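Local atomic coordinates of Ras-associated and pleckstrin homology domains-containing protein 1 (Homo sapiens, PDB entry 4GMV), a protein that mediates localised membrane signals, targets EVL and VASP to the leading edge, is implicated in regulating lamellipodial dynamics and negatively regulates cell adhesion. Residues K132-M137 against D250-H255; L145-F150 against Q269-Y274; V155-I160 against F179-S184; G162-K167 against K244-D249. All coordinates share one frame; numbering follows the deposited sequence. Where two conformers were deposited one is given.

Overall arrangement
The four contacts tie the PH domain of lamellipodin to itself and to the segment that links it to the Ras-associating domain. Contacts 3 and 4 share the PH barrel: its strands 161-167 and 174-181 are neighbours, and Phe179 of contact 3 packs on Leu164, Leu166 and Leu246 of contact 4. Contact 4 runs on into contact 1, because strand 244-247 leads directly to helix 251-266. Contacts 1 and 2 pin the linker at two places, their centres about 19 Å apart, on helices 251-266 and 268-278. Contacts 2 and 4 lie farthest apart, about 27 Å between centres. Along the chain, contacts 1 and 2 cross, and each encloses contacts 3 and 4, which themselves interleave.

Contact 1. Residues K132-M137 against D250-H255; sequences KETAEM and DVRTLH
Arg252 reaches across to the backbone carbonyl of Lys132, with NE 2.7 Å from Lys132 O and an N-H...O angle of 167°. The oxygen lies in the guanidinium plane, and a weak second bond from Arg252 NH2 meets the same acceptor, so one carbonyl engages two N-H groups along one edge of the group. Over the guanidinium face sits the methyl of Thr134, its CG2 3.7 Å from Arg252 CZ. The Lys132 side chain in turn reaches the start of the helix: Lys132 NZ forms a salt bridge with Asp250 OD2 at 2.8 Å, meeting the syn lone pair of Asp250 OD2, and also lies 2.9 Å from Thr253 OG1. The lysine chain leaves with CG anti to the backbone N (chi1 -166°) and bends at its outer two torsions, which brings the ammonium onto the carboxylate.

In the second shell, Asp250 OD1 accepts from Thr253 N at 3.0 Å and from Thr253 OG1 at 2.8 Å, the hydroxyl coming from above the carboxylate plane. These bonds fix the carboxylate that Lys132 meets. Arg252 NH1 is bonded to Asn126 O, and the group makes a cation-pi contact with Tyr127, which should further limit its rotation. The arrangement is an aspartate N-cap on helix 251-266, the C-terminal helix of the PH fold, fastened at the surface to the linker that precedes helix 139-150.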
loop_
_atom_site.group_PDB
_atom_site.type_symbol
_atom_site.label_atom_id
_atom_site.label_comp_id
_atom_site.label_asym_id
_atom_site.label_seq_id
_atom_site.Cartn_x
_atom_site.Cartn_y
_atom_site.Cartn_z
ATOM N N LYS A 132 -10.136 5.447 -18.559
ATOM C CA LYS A 132 -8.712 5.750 -18.566
ATOM C C LYS A 132 -8.533 7.266 -18.466
ATOM O O LYS A 132 -7.563 7.747 -17.880
ATOM C CB LYS A 132 -8.024 5.158 -19.805
ATOM C CG LYS A 132 -6.500 5.134 -19.739
ATOM C CD LYS A 132 -5.935 4.006 -20.590
ATOM C CE LYS A 132 -4.585 4.364 -21.205
ATOM N NZ LYS A 132 -3.476 4.417 -20.215
ATOM N N GLU A 133 -9.493 8.008 -19.007
ATOM C CA GLU A 133 -9.445 9.461 -18.960
ATOM C C GLU A 133 -9.771 10.009 -17.570
ATOM O O GLU A 133 -10.607 9.461 -16.846
ATOM C CB GLU A 133 -10.375 10.068 -20.011
ATOM C CG GLU A 133 -10.062 11.527 -20.325
ATOM C CD GLU A 133 -10.791 12.049 -21.544
ATOM O OE1 GLU A 133 -11.684 11.348 -22.071
ATOM O OE2 GLU A 133 -10.465 13.173 -21.979
ATOM N N THR A 134 -9.091 11.093 -17.214
ATOM C CA THR A 134 -9.295 11.774 -15.947
ATOM C C THR A 134 -10.233 12.958 -16.112
ATOM O O THR A 134 -10.260 13.599 -17.159
ATOM C CB THR A 134 -7.970 12.311 -15.384
ATOM O OG1 THR A 134 -7.344 13.138 -16.375
ATOM C CG2 THR A 134 -7.045 11.168 -14.994
ATOM N N ALA A 135 -10.986 13.256 -15.060
ATOM C CA ALA A 135 -11.931 14.361 -15.065
ATOM C C ALA A 135 -12.031 14.958 -13.674
ATOM O O ALA A 135 -11.630 14.336 -12.695
ATOM C CB ALA A 135 -13.294 13.880 -15.529
ATOM N N GLU A 136 -12.563 16.170 -13.588
ATOM C CA GLU A 136 -12.857 16.781 -12.299
ATOM C C GLU A 136 -14.246 16.357 -11.826
ATOM O O GLU A 136 -15.042 15.819 -12.596
ATOM C CB GLU A 136 -12.766 18.301 -12.393
ATOM C CG GLU A 136 -11.391 18.826 -12.777
ATOM C CD GLU A 136 -11.377 20.333 -12.962
ATOM O OE1 GLU A 136 -12.313 20.874 -13.588
ATOM O OE2 GLU A 136 -10.425 20.980 -12.481
ATOM N N MET A 137 -14.530 16.595 -10.553
ATOM C CA MET A 137 -15.823 16.262 -9.970
ATOM C C MET A 137 -16.026 17.120 -8.734
ATOM O O MET A 137 -15.087 17.355 -7.979
ATOM C CB MET A 137 -15.881 14.772 -9.612
ATOM C CG MET A 137 -17.191 14.307 -8.994
ATOM S SD MET A 137 -17.071 12.606 -8.406
ATOM C CE MET A 137 -17.968 11.763 -9.709
ATOM N N ASP A 250 2.019 3.033 -19.374
ATOM C CA ASP A 250 2.138 4.395 -18.864
ATOM C C ASP A 250 1.814 4.432 -17.380
ATOM O O ASP A 250 1.304 3.458 -16.836
ATOM C CB ASP A 250 1.231 5.355 -19.649
ATOM C CG ASP A 250 -0.220 4.895 -19.697
ATOM O OD1 ASP A 250 -0.861 4.754 -18.633
ATOM O OD2 ASP A 250 -0.733 4.690 -20.813
ATOM N N VAL A 251 2.102 5.570 -16.748
ATOM C CA VAL A 251 1.924 5.762 -15.302
ATOM C C VAL A 251 0.457 5.684 -14.839
ATOM O O VAL A 251 0.163 5.113 -13.784
ATOM C CB VAL A 251 2.623 7.066 -14.820
ATOM C CG1 VAL A 251 1.804 8.314 -15.152
ATOM C CG2 VAL A 251 2.955 6.988 -13.332
ATOM N N ARG A 252 -0.448 6.233 -15.643
ATOM C CA ARG A 252 -1.887 6.194 -15.385
ATOM C C ARG A 252 -2.390 4.760 -15.148
ATOM O O ARG A 252 -3.111 4.479 -14.170
ATOM C CB ARG A 252 -2.619 6.844 -16.571
ATOM C CG ARG A 252 -4.128 6.674 -16.600
ATOM C CD ARG A 252 -4.761 7.405 -15.433
ATOM N NE ARG A 252 -6.211 7.454 -15.535
ATOM C CZ ARG A 252 -7.022 7.497 -14.487
ATOM N NH1 ARG A 252 -6.514 7.484 -13.261
ATOM N NH2 ARG A 252 -8.337 7.542 -14.662
ATOM N N THR A 253 -1.991 3.866 -16.050
ATOM C CA THR A 253 -2.364 2.457 -16.003
ATOM C C THR A 253 -1.855 1.832 -14.713
ATOM O O THR A 253 -2.598 1.137 -14.016
ATOM C CB THR A 253 -1.844 1.727 -17.263
ATOM O OG1 THR A 253 -2.361 2.391 -18.420
ATOM C CG2 THR A 253 -2.287 0.284 -17.304
ATOM N N LEU A 254 -0.603 2.118 -14.377
ATOM C CA LEU A 254 0.003 1.611 -13.148
ATOM C C LEU A 254 -0.801 2.000 -11.917
ATOM O O LEU A 254 -1.176 1.135 -11.115
ATOM C CB LEU A 254 1.455 2.079 -13.034
ATOM C CG LEU A 254 2.244 1.819 -11.750
ATOM C CD1 LEU A 254 2.529 0.340 -11.541
ATOM C CD2 LEU A 254 3.538 2.621 -11.771
ATOM N N HIS A 255 -1.093 3.287 -11.784
ATOM C CA HIS A 255 -1.902 3.772 -10.664
ATOM C C HIS A 255 -3.301 3.240 -10.659
ATOM O O HIS A 255 -3.862 3.009 -9.594
ATOM C CB HIS A 255 -1.919 5.293 -10.609
ATOM C CG HIS A 255 -0.562 5.899 -10.404
ATOM N ND1 HIS A 255 0.296 5.444 -9.469
ATOM C CD2 HIS A 255 0.079 6.955 -11.053
ATOM C CE1 HIS A 255 1.435 6.166 -9.520
ATOM N NE2 HIS A 255 1.301 7.091 -10.492
#

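Contact 2. Residues L145-F150 against Q269-Y274; sequences LLEECF and QLYMNY
Phe150 and Tyr271 meet where helices 145-150 and 269-274 run roughly antiparallel, at 141°, with axes 10.6 Å apart at closest approach. Tyr271 CB lies over a face of the Phe150 ring, 4.0 Å from the ring centroid, in a CH-pi contact; from there CG, anti to the backbone N, carries the phenol on toward Leu146 and Glu147. The two rings are nearly parallel, with planes at 18°, but they are slid so far apart that they barely overlap; the contact therefore rests on the methylene more than on ring stacking.

Farther out, Leu146 CG touches Tyr271 CE1 at 4.0 Å. The phenol OH donates to Glu147 OE1 at 2.9 Å, meeting the oxygen nearly along its C-O axis. Glu147 starts out away from helix 269-274, and the bend at chi2 (94°) turns its carboxylate back to the edge of the tyrosine ring.

Phe121 of helix 115-122 meets the Phe150 ring and stacks on Tyr274, while Ile263 touches Phe150 from helix 251-266. The result is a buried interhelical aromatic cluster, in which the linker helix 139-150 packs against the helix 268-278 that follows the PH domain's C-terminal helix.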
loop_
_atom_site.group_PDB
_atom_site.type_symbol
_atom_site.label_atom_id
_atom_site.label_comp_id
_atom_site.label_asym_id
_atom_site.label_seq_id
_atom_site.Cartn_x
_atom_site.Cartn_y
_atom_site.Cartn_z
ATOM N N LEU A 145 -19.924 9.183 -4.275
ATOM C CA LEU A 145 -19.326 8.083 -5.026
ATOM C C LEU A 145 -18.478 7.202 -4.109
ATOM O O LEU A 145 -18.487 5.976 -4.215
ATOM C CB LEU A 145 -18.479 8.635 -6.179
ATOM C CG LEU A 145 -17.635 7.659 -7.002
ATOM C CD1 LEU A 145 -18.523 6.793 -7.885
ATOM C CD2 LEU A 145 -16.600 8.398 -7.838
ATOM N N LEU A 146 -17.755 7.853 -3.206
ATOM C CA LEU A 146 -16.924 7.183 -2.218
ATOM C C LEU A 146 -17.798 6.367 -1.269
ATOM O O LEU A 146 -17.519 5.198 -1.005
ATOM C CB LEU A 146 -16.121 8.229 -1.446
ATOM C CG LEU A 146 -14.612 8.078 -1.300
ATOM C CD1 LEU A 146 -13.976 7.263 -2.416
ATOM C CD2 LEU A 146 -13.981 9.456 -1.217
ATOM N N GLU A 147 -18.874 6.986 -0.793
ATOM C CA GLU A 147 -19.814 6.342 0.117
ATOM C C GLU A 147 -20.487 5.155 -0.565
ATOM O O GLU A 147 -20.760 4.131 0.063
ATOM C CB GLU A 147 -20.867 7.350 0.582
ATOM C CG GLU A 147 -21.483 7.048 1.937
ATOM C CD GLU A 147 -20.788 7.772 3.083
ATOM O OE1 GLU A 147 -19.541 7.679 3.209
ATOM O OE2 GLU A 147 -21.500 8.432 3.874
ATOM N N GLU A 148 -20.729 5.307 -1.860
ATOM C CA GLU A 148 -21.457 4.334 -2.655
ATOM C C GLU A 148 -20.632 3.078 -2.932
ATOM O O GLU A 148 -21.178 1.981 -3.051
ATOM C CB GLU A 148 -21.860 4.996 -3.974
ATOM C CG GLU A 148 -22.945 4.299 -4.773
ATOM C CD GLU A 148 -23.700 5.270 -5.663
ATOM O OE1 GLU A 148 -24.522 6.058 -5.135
ATOM O OE2 GLU A 148 -23.471 5.245 -6.889
ATOM N N CYS A 149 -19.317 3.246 -3.024
ATOM C CA CYS A 149 -18.386 2.177 -3.408
ATOM C C CYS A 149 -17.926 1.328 -2.226
ATOM O O CYS A 149 -17.799 0.100 -2.332
ATOM C CB CYS A 149 -17.170 2.783 -4.123
ATOM S SG CYS A 149 -15.639 1.819 -4.039
ATOM N N PHE A 150 -17.659 1.992 -1.103
ATOM C CA PHE A 150 -17.156 1.309 0.084
ATOM C C PHE A 150 -18.197 0.875 1.119
ATOM O O PHE A 150 -18.021 -0.161 1.760
ATOM C CB PHE A 150 -16.093 2.165 0.774
ATOM C CG PHE A 150 -14.812 2.256 0.014
ATOM C CD1 PHE A 150 -13.869 1.241 0.101
ATOM C CD2 PHE A 150 -14.553 3.348 -0.798
ATOM C CE1 PHE A 150 -12.678 1.318 -0.601
ATOM C CE2 PHE A 150 -13.362 3.433 -1.507
ATOM C CZ PHE A 150 -12.424 2.414 -1.408
ATOM N N GLN A 269 -11.953 -1.155 4.707
ATOM C CA GLN A 269 -10.849 -0.761 5.582
ATOM C C GLN A 269 -10.020 0.406 5.012
ATOM O O GLN A 269 -9.543 1.260 5.769
ATOM C CB GLN A 269 -9.957 -1.974 5.894
ATOM C CG GLN A 269 -8.914 -1.753 6.981
ATOM C CD GLN A 269 -9.524 -1.454 8.342
ATOM O OE1 GLN A 269 -10.280 -2.252 8.887
ATOM N NE2 GLN A 269 -9.181 -0.291 8.899
ATOM N N LEU A 270 -9.852 0.452 3.694
ATOM C CA LEU A 270 -9.141 1.575 3.069
ATOM C C LEU A 270 -9.896 2.869 3.293
ATOM O O LEU A 270 -9.282 3.924 3.441
ATOM C CB LEU A 270 -9.012 1.390 1.570
ATOM C CG LEU A 270 -7.729 0.979 0.861
ATOM C CD1 LEU A 270 -6.464 1.625 1.420
ATOM C CD2 LEU A 270 -7.623 -0.522 0.883
ATOM N N TYR A 271 -11.231 2.786 3.306
ATOM C CA TYR A 271 -12.031 3.983 3.491
ATOM C C TYR A 271 -11.883 4.508 4.919
ATOM O O TYR A 271 -11.609 5.693 5.110
ATOM C CB TYR A 271 -13.491 3.778 3.056
ATOM C CG TYR A 271 -14.341 5.037 3.065
ATOM C CD1 TYR A 271 -13.841 6.255 2.602
ATOM C CD2 TYR A 271 -15.646 5.005 3.521
ATOM C CE1 TYR A 271 -14.622 7.405 2.613
ATOM C CE2 TYR A 271 -16.436 6.147 3.536
ATOM C CZ TYR A 271 -15.921 7.345 3.081
ATOM O OH TYR A 271 -16.713 8.479 3.095
ATOM N N MET A 272 -12.004 3.616 5.902
ATOM C CA MET A 272 -11.731 3.953 7.308
ATOM C C MET A 272 -10.351 4.559 7.559
ATOM O O MET A 272 -10.237 5.518 8.318
ATOM C CB MET A 272 -11.883 2.723 8.177
ATOM C CG MET A 272 -13.326 2.331 8.396
ATOM S SD MET A 272 -13.431 0.547 8.329
ATOM C CE MET A 272 -15.035 0.283 9.097
ATOM N N ASN A 273 -9.319 3.990 6.929
ATOM C CA ASN A 273 -7.947 4.481 7.062
ATOM C C ASN A 273 -7.858 5.916 6.587
ATOM O O ASN A 273 -7.216 6.744 7.222
ATOM C CB ASN A 273 -6.936 3.595 6.291
ATOM C CG ASN A 273 -6.792 2.195 6.890
ATOM O OD1 ASN A 273 -7.340 1.900 7.957
ATOM N ND2 ASN A 273 -6.052 1.323 6.202
ATOM N N TYR A 274 -8.522 6.194 5.470
ATOM C CA TYR A 274 -8.568 7.531 4.899
ATOM C C TYR A 274 -9.262 8.546 5.822
ATOM O O TYR A 274 -8.779 9.673 5.990
ATOM C CB TYR A 274 -9.237 7.515 3.518
ATOM C CG TYR A 274 -9.551 8.902 2.994
ATOM C CD1 TYR A 274 -8.536 9.749 2.559
ATOM C CD2 TYR A 274 -10.866 9.378 2.959
ATOM C CE1 TYR A 274 -8.817 11.028 2.099
ATOM C CE2 TYR A 274 -11.155 10.650 2.493
ATOM C CZ TYR A 274 -10.128 11.465 2.063
ATOM O OH TYR A 274 -10.414 12.720 1.592
#

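Contact 3. Residues V155-I160 against F179-S184; sequences VTVPEI and FLLRAS
Residues 157-160 and 179-183 run in nearly opposite directions, 176° apart, and Leu181 N donates to Ile160 O at 2.7 Å with an N-H...O angle of 172°. The contact prolongs the pairing of the first two strands of the PH domain, where the chain enters strand 161-167 and strand 174-181 ends. Leu180 CA adds a CA-H...O contact to the same carbonyl, at 3.3 Å. Glu159 is the centre of an inverse gamma turn, so the approach to the strand is kinked just before this bond.

On the inner side, Ile160 CB and Leu181 CB lie 4.0 Å apart. Val157 crosses Leu181 at about a right angle: its CG1 is anti to the backbone N and rests 3.9 Å from Leu181 CD2, while the other methyl, CG2, faces Ala183. Helix 251-266 covers this apolar patch, with Ala264 touching Val157, Trp257 touching Ile160 and Ile261 touching Leu181.

On the solvent side, the ends of Glu159 and Arg182 turn toward one another, although both CB atoms set off away from the opposing segment. Their carboxylate and guanidinium planes are inclined at 44°, and Leu180 CD1 covers a guanidinium face. The long salt bridge joins Glu159 OE1 to Arg182 NH1 at 3.5 Å.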
loop_
_atom_site.group_PDB
_atom_site.type_symbol
_atom_site.label_atom_id
_atom_site.label_comp_id
_atom_site.label_asym_id
_atom_site.label_seq_id
_atom_site.Cartn_x
_atom_site.Cartn_y
_atom_site.Cartn_z
ATOM N N VAL A 155 -18.232 -4.206 -0.980
ATOM C CA VAL A 155 -17.453 -3.254 -1.757
ATOM C C VAL A 155 -17.638 -3.522 -3.247
ATOM O O VAL A 155 -17.582 -4.672 -3.699
ATOM C CB VAL A 155 -15.960 -3.290 -1.378
ATOM C CG1 VAL A 155 -15.148 -2.400 -2.304
ATOM C CG2 VAL A 155 -15.778 -2.859 0.067
ATOM N N THR A 156 -17.892 -2.452 -3.995
ATOM C CA THR A 156 -18.001 -2.544 -5.440
ATOM C C THR A 156 -16.613 -2.311 -6.019
ATOM O O THR A 156 -16.205 -1.169 -6.266
ATOM C CB THR A 156 -19.049 -1.563 -6.034
ATOM O OG1 THR A 156 -18.566 -0.213 -5.957
ATOM C CG2 THR A 156 -20.399 -1.682 -5.300
ATOM N N VAL A 157 -15.874 -3.407 -6.186
ATOM C CA VAL A 157 -14.559 -3.369 -6.824
ATOM C C VAL A 157 -14.754 -2.822 -8.240
ATOM O O VAL A 157 -15.532 -3.387 -9.019
ATOM C CB VAL A 157 -13.892 -4.769 -6.859
ATOM C CG1 VAL A 157 -12.568 -4.732 -7.616
ATOM C CG2 VAL A 157 -13.678 -5.301 -5.448
ATOM N N PRO A 158 -14.080 -1.697 -8.564
ATOM C CA PRO A 158 -14.161 -1.089 -9.898
ATOM C C PRO A 158 -13.721 -2.064 -10.983
ATOM O O PRO A 158 -12.872 -2.925 -10.734
ATOM C CB PRO A 158 -13.174 0.082 -9.816
ATOM C CG PRO A 158 -12.288 -0.231 -8.653
ATOM C CD PRO A 158 -13.172 -0.949 -7.680
ATOM N N GLU A 159 -14.290 -1.927 -12.173
ATOM C CA GLU A 159 -14.008 -2.868 -13.253
ATOM C C GLU A 159 -12.748 -2.498 -14.044
ATOM O O GLU A 159 -12.811 -1.836 -15.085
ATOM C CB GLU A 159 -15.239 -3.051 -14.164
ATOM C CG GLU A 159 -16.436 -3.724 -13.488
ATOM C CD GLU A 159 -16.169 -5.164 -13.042
ATOM O OE1 GLU A 159 -15.094 -5.445 -12.464
ATOM O OE2 GLU A 159 -17.051 -6.024 -13.253
ATOM N N ILE A 160 -11.603 -2.936 -13.532
ATOM C CA ILE A 160 -10.316 -2.649 -14.157
ATOM C C ILE A 160 -9.943 -3.769 -15.136
ATOM O O ILE A 160 -9.959 -4.955 -14.785
ATOM C CB ILE A 160 -9.196 -2.446 -13.097
ATOM C CG1 ILE A 160 -9.570 -1.348 -12.084
ATOM C CG2 ILE A 160 -7.853 -2.143 -13.755
ATOM C CD1 ILE A 160 -9.637 0.063 -12.640
ATOM N N PHE A 179 -5.476 -8.607 -18.938
ATOM C CA PHE A 179 -5.879 -8.832 -17.545
ATOM C C PHE A 179 -7.193 -8.144 -17.174
ATOM O O PHE A 179 -7.562 -7.111 -17.743
ATOM C CB PHE A 179 -4.779 -8.391 -16.569
ATOM C CG PHE A 179 -3.507 -9.171 -16.698
ATOM C CD1 PHE A 179 -2.505 -8.755 -17.568
ATOM C CD2 PHE A 179 -3.315 -10.328 -15.964
ATOM C CE1 PHE A 179 -1.331 -9.479 -17.702
ATOM C CE2 PHE A 179 -2.145 -11.059 -16.087
ATOM C CZ PHE A 179 -1.153 -10.636 -16.962
ATOM N N LEU A 180 -7.906 -8.735 -16.226
ATOM C CA LEU A 180 -9.018 -8.045 -15.599
ATOM C C LEU A 180 -9.079 -8.288 -14.100
ATOM O O LEU A 180 -8.752 -9.378 -13.615
ATOM C CB LEU A 180 -10.355 -8.348 -16.282
ATOM C CG LEU A 180 -10.904 -9.762 -16.424
ATOM C CD1 LEU A 180 -11.557 -10.217 -15.126
ATOM C CD2 LEU A 180 -11.920 -9.770 -17.562
ATOM N N LEU A 181 -9.482 -7.251 -13.375
ATOM C CA LEU A 181 -9.578 -7.317 -11.924
ATOM C C LEU A 181 -10.999 -7.595 -11.478
ATOM O O LEU A 181 -11.948 -6.916 -11.908
ATOM C CB LEU A 181 -9.101 -6.012 -11.309
ATOM C CG LEU A 181 -8.947 -5.960 -9.790
ATOM C CD1 LEU A 181 -7.619 -6.553 -9.353
ATOM C CD2 LEU A 181 -9.034 -4.513 -9.355
ATOM N N ARG A 182 -11.137 -8.605 -10.622
ATOM C CA ARG A 182 -12.396 -8.878 -9.934
ATOM C C ARG A 182 -12.239 -8.880 -8.408
ATOM O O ARG A 182 -11.185 -8.506 -7.874
ATOM C CB ARG A 182 -13.010 -10.177 -10.432
ATOM C CG ARG A 182 -13.479 -10.084 -11.868
ATOM C CD ARG A 182 -14.753 -10.877 -12.097
ATOM N NE ARG A 182 -15.240 -10.819 -13.479
ATOM C CZ ARG A 182 -15.183 -9.759 -14.287
ATOM N NH1 ARG A 182 -14.665 -8.605 -13.878
ATOM N NH2 ARG A 182 -15.669 -9.854 -15.518
ATOM N N ALA A 183 -13.297 -9.274 -7.702
ATOM C CA ALA A 183 -13.234 -9.342 -6.243
ATOM C C ALA A 183 -12.326 -10.495 -5.815
ATOM O O ALA A 183 -11.555 -10.370 -4.861
ATOM C CB ALA A 183 -14.629 -9.491 -5.651
ATOM N N SER A 184 -12.406 -11.626 -6.513
ATOM C CA SER A 184 -11.614 -12.799 -6.129
ATOM C C SER A 184 -10.125 -12.696 -6.476
ATOM O O SER A 184 -9.321 -13.494 -5.982
ATOM C CB SER A 184 -12.193 -14.073 -6.733
ATOM O OG SER A 184 -11.253 -15.132 -6.636
#

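Contact 4. Residues G162-K167 against K244-D249; sequences GVLWLK and KYLCCD
Trp165 O accepts from Cys247 N at 2.7 Å, the donor lying in the carbonyl plane, and also receives a CA-H...O contact from Leu246 CA at 3.1 Å. This is antiparallel pairing of the first and last strands of the PH domain, 161-167 and 244-247, where the two sheets of its bent barrel join. Trp165 and Cys247 form a hydrogen-bonded pair, completed by Trp165 N to Cys247 O; Leu166 and Leu246 form the next, non-hydrogen-bonded pair. Beyond them, Lys167 N donates to Tyr245 O at 3.0 Å. Where direct pairing stops, a water bridges each end: one joins Val163 O to Asp249 N, the other Lys167 O to Tyr245 N.

Leu166 CD1 meets Leu246 CD2 at 3.9 Å on one face, where Phe203 also packs. On the other, Trp165 CB touches Cys247 CB. Lys167 lies alongside Tyr245, its ammonium bonded to Lys171 O; the bend at chi3 (85°) brings Lys167 CE to 3.5 Å from Tyr245 CD2.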
loop_
_atom_site.group_PDB
_atom_site.type_symbol
_atom_site.label_atom_id
_atom_site.label_comp_id
_atom_site.label_asym_id
_atom_site.label_seq_id
_atom_site.Cartn_x
_atom_site.Cartn_y
_atom_site.Cartn_z
ATOM N N GLY A 162 -7.420 -4.460 -19.033
ATOM C CA GLY A 162 -6.538 -3.960 -20.072
ATOM C C GLY A 162 -5.341 -4.865 -20.243
ATOM O O GLY A 162 -5.197 -5.866 -19.544
ATOM N N VAL A 163 -4.480 -4.505 -21.185
ATOM C CA VAL A 163 -3.304 -5.297 -21.487
ATOM C C VAL A 163 -2.139 -4.913 -20.573
ATOM O O VAL A 163 -1.931 -3.734 -20.297
ATOM C CB VAL A 163 -2.919 -5.163 -22.978
ATOM C CG1 VAL A 163 -4.062 -5.654 -23.857
ATOM C CG2 VAL A 163 -2.573 -3.719 -23.330
ATOM N N LEU A 164 -1.403 -5.916 -20.094
ATOM C CA LEU A 164 -0.192 -5.700 -19.304
ATOM C C LEU A 164 0.907 -6.655 -19.736
ATOM O O LEU A 164 0.634 -7.768 -20.185
ATOM C CB LEU A 164 -0.458 -5.884 -17.793
ATOM C CG LEU A 164 -1.464 -4.948 -17.094
ATOM C CD1 LEU A 164 -1.741 -5.386 -15.664
ATOM C CD2 LEU A 164 -1.012 -3.492 -17.122
ATOM N N TRP A 165 2.156 -6.224 -19.586
ATOM C CA TRP A 165 3.283 -7.124 -19.769
ATOM C C TRP A 165 3.496 -7.923 -18.524
ATOM O O TRP A 165 3.615 -7.366 -17.440
ATOM C CB TRP A 165 4.551 -6.361 -20.107
ATOM C CG TRP A 165 4.474 -5.601 -21.400
ATOM C CD1 TRP A 165 4.054 -4.292 -21.586
ATOM C CD2 TRP A 165 4.848 -6.077 -22.742
ATOM N NE1 TRP A 165 4.137 -3.936 -22.908
ATOM C CE2 TRP A 165 4.606 -4.954 -23.655
ATOM C CE3 TRP A 165 5.343 -7.268 -23.255
ATOM C CZ2 TRP A 165 4.846 -5.046 -25.019
ATOM C CZ3 TRP A 165 5.586 -7.351 -24.636
ATOM C CH2 TRP A 165 5.340 -6.264 -25.496
ATOM N N LEU A 166 3.544 -9.242 -18.675
ATOM C CA LEU A 166 3.888 -10.142 -17.588
ATOM C C LEU A 166 5.238 -10.777 -17.855
ATOM O O LEU A 166 5.467 -11.356 -18.928
ATOM C CB LEU A 166 2.836 -11.240 -17.429
ATOM C CG LEU A 166 3.253 -12.383 -16.491
ATOM C CD1 LEU A 166 3.243 -11.909 -15.041
ATOM C CD2 LEU A 166 2.381 -13.613 -16.692
ATOM N N LYS A 167 6.120 -10.683 -16.863
ATOM C CA LYS A 167 7.457 -11.238 -16.967
ATOM C C LYS A 167 7.410 -12.759 -16.870
ATOM O O LYS A 167 6.702 -13.310 -16.022
ATOM C CB LYS A 167 8.355 -10.659 -15.871
ATOM C CG LYS A 167 9.846 -10.900 -16.078
ATOM C CD LYS A 167 10.664 -10.503 -14.849
ATOM C CE LYS A 167 10.750 -11.609 -13.808
ATOM N NZ LYS A 167 11.773 -12.636 -14.141
ATOM N N LYS A 244 5.289 -12.141 -8.920
ATOM C CA LYS A 244 4.753 -11.804 -10.231
ATOM C C LYS A 244 5.013 -10.343 -10.601
ATOM O O LYS A 244 4.723 -9.433 -9.814
ATOM C CB LYS A 244 3.256 -12.126 -10.285
ATOM C CG LYS A 244 2.908 -13.584 -9.989
ATOM C CD LYS A 244 3.680 -14.576 -10.856
ATOM C CE LYS A 244 3.439 -16.003 -10.390
ATOM N NZ LYS A 244 4.232 -17.001 -11.162
ATOM N N TYR A 245 5.556 -10.139 -11.802
ATOM C CA TYR A 245 5.952 -8.813 -12.283
ATOM C C TYR A 245 5.109 -8.391 -13.480
ATOM O O TYR A 245 5.046 -9.097 -14.497
ATOM C CB TYR A 245 7.423 -8.799 -12.699
ATOM C CG TYR A 245 8.417 -9.129 -11.614
ATOM C CD1 TYR A 245 9.139 -8.124 -10.981
ATOM C CD2 TYR A 245 8.661 -10.453 -11.243
ATOM C CE1 TYR A 245 10.070 -8.418 -9.993
ATOM C CE2 TYR A 245 9.590 -10.762 -10.258
ATOM C CZ TYR A 245 10.292 -9.740 -9.636
ATOM O OH TYR A 245 11.202 -10.037 -8.653
ATOM N N LEU A 246 4.472 -7.233 -13.352
ATOM C CA LEU A 246 3.609 -6.716 -14.386
ATOM C C LEU A 246 4.102 -5.343 -14.784
ATOM O O LEU A 246 4.536 -4.566 -13.939
ATOM C CB LEU A 246 2.165 -6.662 -13.890
ATOM C CG LEU A 246 1.518 -8.016 -13.560
ATOM C CD1 LEU A 246 0.414 -7.855 -12.525
ATOM C CD2 LEU A 246 0.997 -8.701 -14.821
ATOM N N CYS A 247 4.054 -5.061 -16.081
ATOM C CA CYS A 247 4.563 -3.811 -16.615
ATOM C C CYS A 247 3.510 -3.087 -17.445
ATOM O O CYS A 247 2.993 -3.635 -18.411
ATOM C CB CYS A 247 5.793 -4.085 -17.453
ATOM S SG CYS A 247 6.553 -2.587 -18.064
ATOM N N CYS A 248 3.204 -1.854 -17.055
ATOM C CA CYS A 248 2.204 -1.028 -17.734
ATOM C C CYS A 248 2.832 -0.101 -18.765
ATOM O O CYS A 248 3.997 0.264 -18.637
ATOM C CB CYS A 248 1.451 -0.180 -16.721
ATOM S SG CYS A 248 1.064 -1.077 -15.216
ATOM N N ASP A 249 2.044 0.284 -19.772
ATOM C CA ASP A 249 2.502 1.162 -20.847
ATOM C C ASP A 249 2.770 2.592 -20.378
ATOM O O ASP A 249 3.617 3.290 -20.937
ATOM C CB ASP A 249 1.469 1.199 -21.987
ATOM C CG ASP A 249 1.634 0.057 -22.981
ATOM O OD1 ASP A 249 2.172 -1.015 -22.612
ATOM O OD2 ASP A 249 1.206 0.238 -24.142
HETATM O O HOH W 1 0.106 -1.686 -20.139
HETATM O O HOH W 2 6.196 -12.312 -13.293
#